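Side-chain contacts in soluble lytic murein transglycosylase (PDB 5OHU), which probably cleaves the glycan strands of peptidoglycan as a lytic transglycosylase, turning over the bacterial cell wall by both exolytic and endolytic routes: residues Arg473-His478 with Ser504-Asp509; Arg479-Arg484 with Val549-Gly554; Ser493-Ala498 with Leu571-Tyr576. One frame throughout, in Å; residues are numbered along the deposited sequence.

Contact 1: residues Arg473-His478 with Ser504-Asp509; sequences RFPMAH and SAFMSD. With PO4 (phosphate ion), chain H; PO4 (phosphate ion), chain I.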
# COMPACT_ATOMS: atom_id res chain seq x y z
N ARG A 473 8.91 -15.35 -10.85
CA ARG A 473 7.65 -14.83 -10.31
C ARG A 473 6.86 -15.89 -9.56
O ARG A 473 5.99 -15.53 -8.76
CB ARG A 473 6.80 -14.23 -11.43
CG ARG A 473 7.30 -12.87 -11.96
CD ARG A 473 6.33 -12.28 -13.00
NE ARG A 473 5.03 -11.99 -12.41
CZ ARG A 473 3.87 -12.15 -13.03
NH1 ARG A 473 3.85 -12.63 -14.27
NH2 ARG A 473 2.72 -11.86 -12.42
N PHE A 474 7.13 -17.17 -9.78
CA PHE A 474 6.33 -18.25 -9.21
C PHE A 474 7.23 -19.37 -8.68
O PHE A 474 7.38 -20.43 -9.28
CB PHE A 474 5.30 -18.74 -10.23
CG PHE A 474 4.35 -17.66 -10.62
CD1 PHE A 474 3.40 -17.22 -9.70
CD2 PHE A 474 4.47 -16.98 -11.82
CE1 PHE A 474 2.54 -16.18 -10.00
CE2 PHE A 474 3.60 -15.93 -12.14
CZ PHE A 474 2.64 -15.53 -11.22
N PRO A 475 7.83 -19.14 -7.51
CA PRO A 475 8.70 -20.17 -6.93
C PRO A 475 7.93 -21.43 -6.56
O PRO A 475 6.72 -21.41 -6.31
CB PRO A 475 9.27 -19.48 -5.68
CG PRO A 475 8.45 -18.24 -5.48
CD PRO A 475 7.91 -17.86 -6.80
N MET A 476 8.68 -22.54 -6.47
CA MET A 476 8.11 -23.86 -6.19
C MET A 476 8.68 -24.48 -4.92
O MET A 476 8.69 -25.71 -4.80
CB MET A 476 8.34 -24.80 -7.37
CG MET A 476 7.72 -24.33 -8.67
SD MET A 476 5.96 -24.70 -8.70
CE MET A 476 5.98 -26.49 -8.84
N ALA A 477 9.19 -23.67 -4.00
CA ALA A 477 9.79 -24.23 -2.79
C ALA A 477 8.75 -24.98 -1.96
O ALA A 477 7.58 -24.59 -1.90
CB ALA A 477 10.43 -23.12 -1.95
N HIS A 478 9.19 -26.06 -1.32
CA HIS A 478 8.35 -26.88 -0.45
C HIS A 478 7.22 -27.54 -1.22
O HIS A 478 6.16 -27.84 -0.67
CB HIS A 478 7.79 -26.06 0.72
CG HIS A 478 8.85 -25.26 1.42
ND1 HIS A 478 9.76 -25.84 2.28
CD2 HIS A 478 9.18 -23.95 1.35
CE1 HIS A 478 10.59 -24.91 2.73
NE2 HIS A 478 10.26 -23.76 2.18
N SER A 504 2.88 -14.69 1.25
CA SER A 504 4.25 -14.55 1.71
C SER A 504 5.27 -14.45 0.60
O SER A 504 6.44 -14.16 0.89
CB SER A 504 4.65 -15.75 2.59
OG SER A 504 4.74 -16.93 1.78
N ALA A 505 4.89 -14.71 -0.66
CA ALA A 505 5.85 -14.83 -1.76
C ALA A 505 6.93 -15.84 -1.40
O ALA A 505 8.11 -15.66 -1.71
CB ALA A 505 6.45 -13.47 -2.12
N PHE A 506 6.52 -16.88 -0.68
CA PHE A 506 7.37 -18.02 -0.33
C PHE A 506 8.52 -17.66 0.60
O PHE A 506 9.51 -18.38 0.65
CB PHE A 506 7.89 -18.71 -1.59
CG PHE A 506 6.87 -19.60 -2.23
CD1 PHE A 506 5.93 -19.07 -3.11
CD2 PHE A 506 6.83 -20.96 -1.93
CE1 PHE A 506 4.97 -19.88 -3.69
CE2 PHE A 506 5.89 -21.78 -2.51
CZ PHE A 506 4.96 -21.25 -3.39
N MET A 507 8.40 -16.59 1.37
CA MET A 507 9.33 -16.34 2.46
C MET A 507 8.74 -16.92 3.74
O MET A 507 7.80 -16.35 4.30
CB MET A 507 9.63 -14.85 2.59
CG MET A 507 10.23 -14.26 1.32
SD MET A 507 11.97 -14.59 0.83
CE MET A 507 11.97 -16.28 0.23
N SER A 508 9.30 -18.04 4.19
CA SER A 508 8.70 -18.84 5.25
C SER A 508 8.82 -18.21 6.63
O SER A 508 8.16 -18.68 7.56
CB SER A 508 9.32 -20.24 5.27
OG SER A 508 10.67 -20.18 5.69
N ASP A 509 9.66 -17.19 6.79
CA ASP A 509 9.80 -16.47 8.05
C ASP A 509 9.13 -15.11 8.00
O ASP A 509 9.36 -14.28 8.89
CB ASP A 509 11.27 -16.32 8.44
CG ASP A 509 12.11 -15.72 7.32
OD1 ASP A 509 11.59 -15.55 6.20
OD2 ASP A 509 13.31 -15.43 7.56
P PO4 H . 11.93 -20.36 2.19
O1 PO4 H . 12.52 -21.37 3.14
O2 PO4 H . 10.55 -20.80 1.79
O3 PO4 H . 11.88 -19.00 2.87
O4 PO4 H . 12.80 -20.25 0.97
P PO4 I . 9.95 -29.41 2.49
O1 PO4 I . 10.20 -30.48 3.52
O2 PO4 I . 11.23 -29.15 1.72
O3 PO4 I . 9.55 -28.14 3.20
O4 PO4 I . 8.86 -29.85 1.54
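Phe506 meets the loop 473-478 with both a face and an edge of its ring. Over one face, displaced toward the rim, lies Pro475 O, 3.4 Å from Phe506 CZ. At the edge, near the ring plane, Ala477 O comes within 3.3 Å of Phe506 CE2. The proline ring slants across the phenyl and brings Pro475 CG to 3.6 Å from Phe506 CD1. With CG beside the backbone N (chi1 -79°), the phenyl reaches across to these two carbonyls. No hydrogen bond joins the segments directly, and Pro475 O is engaged by Tyr621 OH.

On the polar side the phosphate of chain H bridges the two segments, while that of chain I meets His478 alone of these residues; both are probably from the crystallisation liquor. The ring nitrogens of His478 point at different phosphates, both near the ring plane: NE2 donates to O2 of the chain H ion at 3.0 Å, and ND1 faces the other at a doubtfully short distance. From segment 504-509, Ser508 N donates almost straight (177°) to O3 of the chain H phosphate, 3.1 Å away.

Ser504-Met507 form a type I' beta turn at the end of helix 493-504, and His478 is the N-cap residue of helix 479-488: a helix end and a helix start, held together in the lysozyme-like transglycosylase region.

Contact 2: residues Arg479-Arg484 with Val549-Gly554; sequences RATLVR and VNIRLG. With PO4 (phosphate ion), chain I.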
# COMPACT_ATOMS: atom_id res chain seq x y z
N ARG A 479 7.50 -27.80 -2.51
CA ARG A 479 6.54 -28.41 -3.42
C ARG A 479 5.95 -29.71 -2.88
O ARG A 479 4.74 -29.94 -3.00
CB ARG A 479 7.24 -28.66 -4.76
CG ARG A 479 6.40 -29.40 -5.78
CD ARG A 479 7.17 -29.53 -7.09
NE ARG A 479 6.39 -30.26 -8.09
CZ ARG A 479 6.61 -30.19 -9.40
NH1 ARG A 479 7.59 -29.42 -9.86
NH2 ARG A 479 5.86 -30.89 -10.23
N ALA A 480 6.79 -30.59 -2.33
CA ALA A 480 6.32 -31.92 -1.95
C ALA A 480 5.28 -31.84 -0.84
O ALA A 480 4.23 -32.49 -0.91
CB ALA A 480 7.51 -32.80 -1.52
N THR A 481 5.54 -31.03 0.19
CA THR A 481 4.56 -30.83 1.25
C THR A 481 3.33 -30.08 0.74
O THR A 481 2.20 -30.39 1.15
CB THR A 481 5.20 -30.07 2.41
OG1 THR A 481 6.36 -30.78 2.87
CG2 THR A 481 4.20 -29.94 3.57
N LEU A 482 3.50 -29.09 -0.14
CA LEU A 482 2.34 -28.37 -0.67
C LEU A 482 1.39 -29.31 -1.40
O LEU A 482 0.17 -29.27 -1.18
CB LEU A 482 2.78 -27.24 -1.58
CG LEU A 482 3.36 -25.97 -0.93
CD1 LEU A 482 3.62 -24.91 -1.96
CD2 LEU A 482 2.36 -25.39 0.05
N VAL A 483 1.93 -30.18 -2.26
CA VAL A 483 1.10 -31.10 -3.04
C VAL A 483 0.45 -32.14 -2.13
O VAL A 483 -0.74 -32.45 -2.26
CB VAL A 483 1.95 -31.73 -4.16
CG1 VAL A 483 1.17 -32.82 -4.91
CG2 VAL A 483 2.40 -30.64 -5.15
N ARG A 484 1.21 -32.68 -1.17
CA ARG A 484 0.67 -33.68 -0.25
C ARG A 484 -0.48 -33.12 0.58
O ARG A 484 -1.55 -33.73 0.68
CB ARG A 484 1.79 -34.20 0.65
CG ARG A 484 1.29 -35.12 1.74
CD ARG A 484 2.41 -35.62 2.61
NE ARG A 484 3.52 -36.07 1.77
CZ ARG A 484 4.77 -35.62 1.85
NH1 ARG A 484 5.07 -34.68 2.74
NH2 ARG A 484 5.70 -36.11 1.03
N VAL A 549 5.11 -27.10 9.13
CA VAL A 549 4.05 -26.85 10.11
C VAL A 549 3.09 -25.79 9.59
O VAL A 549 1.86 -25.91 9.75
CB VAL A 549 4.66 -26.43 11.46
CG1 VAL A 549 3.56 -26.03 12.44
CG2 VAL A 549 5.53 -27.55 12.05
N ASN A 550 3.62 -24.75 8.96
CA ASN A 550 2.78 -23.70 8.39
C ASN A 550 1.86 -24.25 7.31
O ASN A 550 0.65 -23.97 7.29
CB ASN A 550 3.67 -22.60 7.81
CG ASN A 550 2.93 -21.31 7.62
OD1 ASN A 550 2.38 -21.03 6.55
ND2 ASN A 550 2.92 -20.48 8.67
N ILE A 551 2.42 -25.04 6.39
CA ILE A 551 1.64 -25.57 5.27
C ILE A 551 0.57 -26.53 5.77
O ILE A 551 -0.56 -26.54 5.26
CB ILE A 551 2.58 -26.24 4.26
CG1 ILE A 551 3.50 -25.19 3.65
CG2 ILE A 551 1.76 -26.99 3.19
CD1 ILE A 551 4.61 -25.81 2.78
N ARG A 552 0.89 -27.35 6.77
CA ARG A 552 -0.09 -28.32 7.26
C ARG A 552 -1.28 -27.62 7.89
O ARG A 552 -2.44 -27.97 7.61
CB ARG A 552 0.57 -29.26 8.26
CG ARG A 552 1.46 -30.30 7.62
CD ARG A 552 2.29 -31.01 8.66
NE ARG A 552 1.49 -31.92 9.45
CZ ARG A 552 1.92 -32.49 10.57
NH1 ARG A 552 3.14 -32.23 11.02
NH2 ARG A 552 1.12 -33.33 11.23
N LEU A 553 -1.03 -26.63 8.75
CA LEU A 553 -2.12 -25.85 9.34
C LEU A 553 -2.77 -24.94 8.32
O LEU A 553 -3.99 -24.78 8.33
CB LEU A 553 -1.62 -25.05 10.53
CG LEU A 553 -1.08 -25.98 11.62
CD1 LEU A 553 -0.34 -25.23 12.76
CD2 LEU A 553 -2.25 -26.76 12.19
N GLY A 554 -1.98 -24.33 7.43
CA GLY A 554 -2.57 -23.45 6.44
C GLY A 554 -3.47 -24.19 5.46
O GLY A 554 -4.54 -23.69 5.08
P PO4 I . 9.95 -29.41 2.49
O1 PO4 I . 10.20 -30.48 3.52
O2 PO4 I . 11.23 -29.15 1.72
O3 PO4 I . 9.55 -28.14 3.20
O4 PO4 I . 8.86 -29.85 1.54
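Apolar contact comes first here, and Ile551 makes all the close contacts from its side, meeting Thr481 and Leu482 on the facing helix. Its gamma-methyl CG2 lies 3.8 Å from Thr481 CG2, a methyl-to-methyl approach between side chains that lie aslant. Leu482 turns one delta-methyl into the gap between the two arms of the isoleucine: CD2 stands 3.6 Å from Ile551 CD1 and equally far from Ile551 CG2, with the two side chains crossing at about a right angle. Ile551 is extended at chi2 (172°), which carries CD1 out over the leucine. The CA atoms of Leu482 and Ile551 are 6.6 Å apart, the nearest such pair between the segments.

Polar interaction lies on Thr481, and none of it crosses directly between the segments. Its OG1 lies beside the backbone N (chi1 -56°), which leaves CG2 anti to N and turned to Ile551. OG1 is hydrogen-bonded to Asp548 OD1, just before segment 549-554, and also lies 3.0 Å from O4 of the chain I phosphate. Buried Asn550 works away from the interface, its amide tied to Met520 N, Leu544 O and Thr517 O.

Among its neighbours, helix 479-488 packs on helix 493-504, through Leu482 on Phe497, as well as on helix 547-564, and those two also touch each other, Ile496 on Ala555. Ile551 of helix 547-564 further touches the loop residue Leu519 and Glu485, which follows segment 479-484 on its helix.

Contact 3: residues Ser493-Ala498 with Leu571-Tyr576; sequences SSWIFA and LASAAY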
# COMPACT_ATOMS: atom_id res chain seq x y z
N SER A 493 -4.07 -28.33 -5.88
CA SER A 493 -2.78 -27.95 -5.30
C SER A 493 -2.25 -26.63 -5.88
O SER A 493 -1.50 -25.93 -5.22
CB SER A 493 -1.77 -29.08 -5.46
OG SER A 493 -0.96 -28.87 -6.60
N SER A 494 -2.66 -26.27 -7.10
CA SER A 494 -2.30 -24.97 -7.63
C SER A 494 -2.85 -23.85 -6.76
O SER A 494 -2.23 -22.79 -6.63
CB SER A 494 -2.80 -24.81 -9.06
OG SER A 494 -4.21 -24.90 -9.11
N TRP A 495 -4.01 -24.08 -6.13
CA TRP A 495 -4.61 -23.05 -5.31
C TRP A 495 -3.75 -22.75 -4.08
O TRP A 495 -3.55 -21.58 -3.73
CB TRP A 495 -6.02 -23.48 -4.90
CG TRP A 495 -6.84 -22.38 -4.28
CD1 TRP A 495 -6.84 -21.04 -4.61
CD2 TRP A 495 -7.77 -22.53 -3.20
NE1 TRP A 495 -7.73 -20.36 -3.81
CE2 TRP A 495 -8.32 -21.24 -2.94
CE3 TRP A 495 -8.21 -23.62 -2.44
CZ2 TRP A 495 -9.27 -21.03 -1.94
CZ3 TRP A 495 -9.17 -23.41 -1.45
CH2 TRP A 495 -9.69 -22.12 -1.21
N ILE A 496 -3.20 -23.78 -3.45
CA ILE A 496 -2.42 -23.54 -2.25
C ILE A 496 -1.07 -22.89 -2.58
O ILE A 496 -0.59 -22.03 -1.83
CB ILE A 496 -2.27 -24.86 -1.46
CG1 ILE A 496 -1.77 -24.60 -0.05
CG2 ILE A 496 -1.32 -25.80 -2.14
CD1 ILE A 496 -1.76 -25.85 0.80
N PHE A 497 -0.44 -23.27 -3.70
CA PHE A 497 0.71 -22.51 -4.18
C PHE A 497 0.34 -21.05 -4.41
O PHE A 497 1.09 -20.14 -4.02
CB PHE A 497 1.24 -23.11 -5.48
CG PHE A 497 2.07 -24.34 -5.31
CD1 PHE A 497 1.47 -25.57 -5.07
CD2 PHE A 497 3.45 -24.28 -5.43
CE1 PHE A 497 2.23 -26.70 -4.92
CE2 PHE A 497 4.21 -25.42 -5.29
CZ PHE A 497 3.60 -26.63 -5.03
N ALA A 498 -0.82 -20.81 -5.05
CA ALA A 498 -1.28 -19.45 -5.31
C ALA A 498 -1.48 -18.67 -4.01
O ALA A 498 -1.06 -17.51 -3.90
CB ALA A 498 -2.58 -19.47 -6.12
N LEU A 571 -14.94 -17.31 -3.70
CA LEU A 571 -15.44 -16.87 -2.40
C LEU A 571 -14.45 -17.21 -1.29
O LEU A 571 -14.17 -16.39 -0.41
CB LEU A 571 -16.79 -17.52 -2.13
CG LEU A 571 -17.84 -17.21 -3.19
CD1 LEU A 571 -19.10 -18.06 -2.95
CD2 LEU A 571 -18.18 -15.72 -3.16
N ALA A 572 -13.90 -18.43 -1.32
CA ALA A 572 -12.98 -18.84 -0.26
C ALA A 572 -11.72 -17.98 -0.25
O ALA A 572 -11.20 -17.64 0.81
CB ALA A 572 -12.63 -20.32 -0.42
N SER A 573 -11.22 -17.60 -1.44
CA SER A 573 -10.05 -16.73 -1.49
C SER A 573 -10.38 -15.38 -0.87
O SER A 573 -9.58 -14.84 -0.09
CB SER A 573 -9.56 -16.54 -2.93
OG SER A 573 -9.12 -17.78 -3.47
N ALA A 574 -11.54 -14.83 -1.21
CA ALA A 574 -11.97 -13.56 -0.64
C ALA A 574 -12.08 -13.67 0.88
O ALA A 574 -11.67 -12.76 1.61
CB ALA A 574 -13.30 -13.12 -1.25
N ALA A 575 -12.59 -14.80 1.37
CA ALA A 575 -12.77 -14.95 2.80
C ALA A 575 -11.44 -15.09 3.51
O ALA A 575 -11.28 -14.59 4.63
CB ALA A 575 -13.66 -16.16 3.10
N TYR A 576 -10.47 -15.77 2.88
CA TYR A 576 -9.13 -15.84 3.45
C TYR A 576 -8.59 -14.46 3.75
O TYR A 576 -7.97 -14.24 4.79
CB TYR A 576 -8.19 -16.59 2.50
CG TYR A 576 -6.97 -17.21 3.16
CD1 TYR A 576 -5.81 -16.46 3.40
CD2 TYR A 576 -6.97 -18.55 3.55
CE1 TYR A 576 -4.68 -17.04 3.99
CE2 TYR A 576 -5.85 -19.14 4.15
CZ TYR A 576 -4.70 -18.37 4.37
OH TYR A 576 -3.60 -18.95 4.96
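Helices 493-504 and 569-578 of the lysozyme-like transglycosylase domain are bridged by a single large side chain, Trp495, which reaches Ala572 and Ser573. The backbones stay well apart, with 9.2 Å between Trp495 CA and Ser573 CA, and the indole spans the interval. Its CG is anti to the backbone N (chi1 -168°), an orientation that sends the ring away from its own helix toward the other.

Contact is made along the rim of the indole and not over its faces. NE1 donates to Ser573 OG at 3.0 Å with an N-H...O angle of 150°, and the oxygen stands only 7° out of the ring plane. Further round the same rim, on the six-membered ring, the apolar CH2 touches Ala572 CB at 3.5 Å. Two consecutive residues thus take up neighbouring parts of one ring edge, the serine meeting the nitrogen and the alanine the benzo carbons. Beyond these segments the indole also packs on Val614 of helix 605-624 and on Leu558 of helix 547-564, and meets the ring of His562 with the planes inclined at about 50°.

Chemically, the indole N-H is buried and is satisfied by the serine oxygen. Ser573 OG is placed beside its backbone N (chi1 -64°) and gives its own proton to Arg569 O, one turn earlier in the helix. The hydroxyl therefore accepts from the tryptophan while donating to its own helix backbone, so its rotation is probably fixed, with the oxygen presented to the indole as an acceptor.

Overall arrangement
All three contacts are buried, yet their chemistry changes with place. Contact 1 joins loops at helix ends and has phosphates along its polar side; contact 2 is aliphatic packing between two helices, with one of those same phosphates at its margin; contact 3 links two more widely spaced helices by an aromatic side chain and a direct hydrogen bond, without ions. Consecutive helices 479-488 and 493-504 tie the set together: Phe497 packs against Leu482 of contact 2 and Met476 of contact 1, while Leu482 also touches Phe506. Helices 547-564 and 569-578, likewise consecutive, supply the opposite partners of contacts 2 and 3. The centres of the three contacts lie 12 to 15 Å apart.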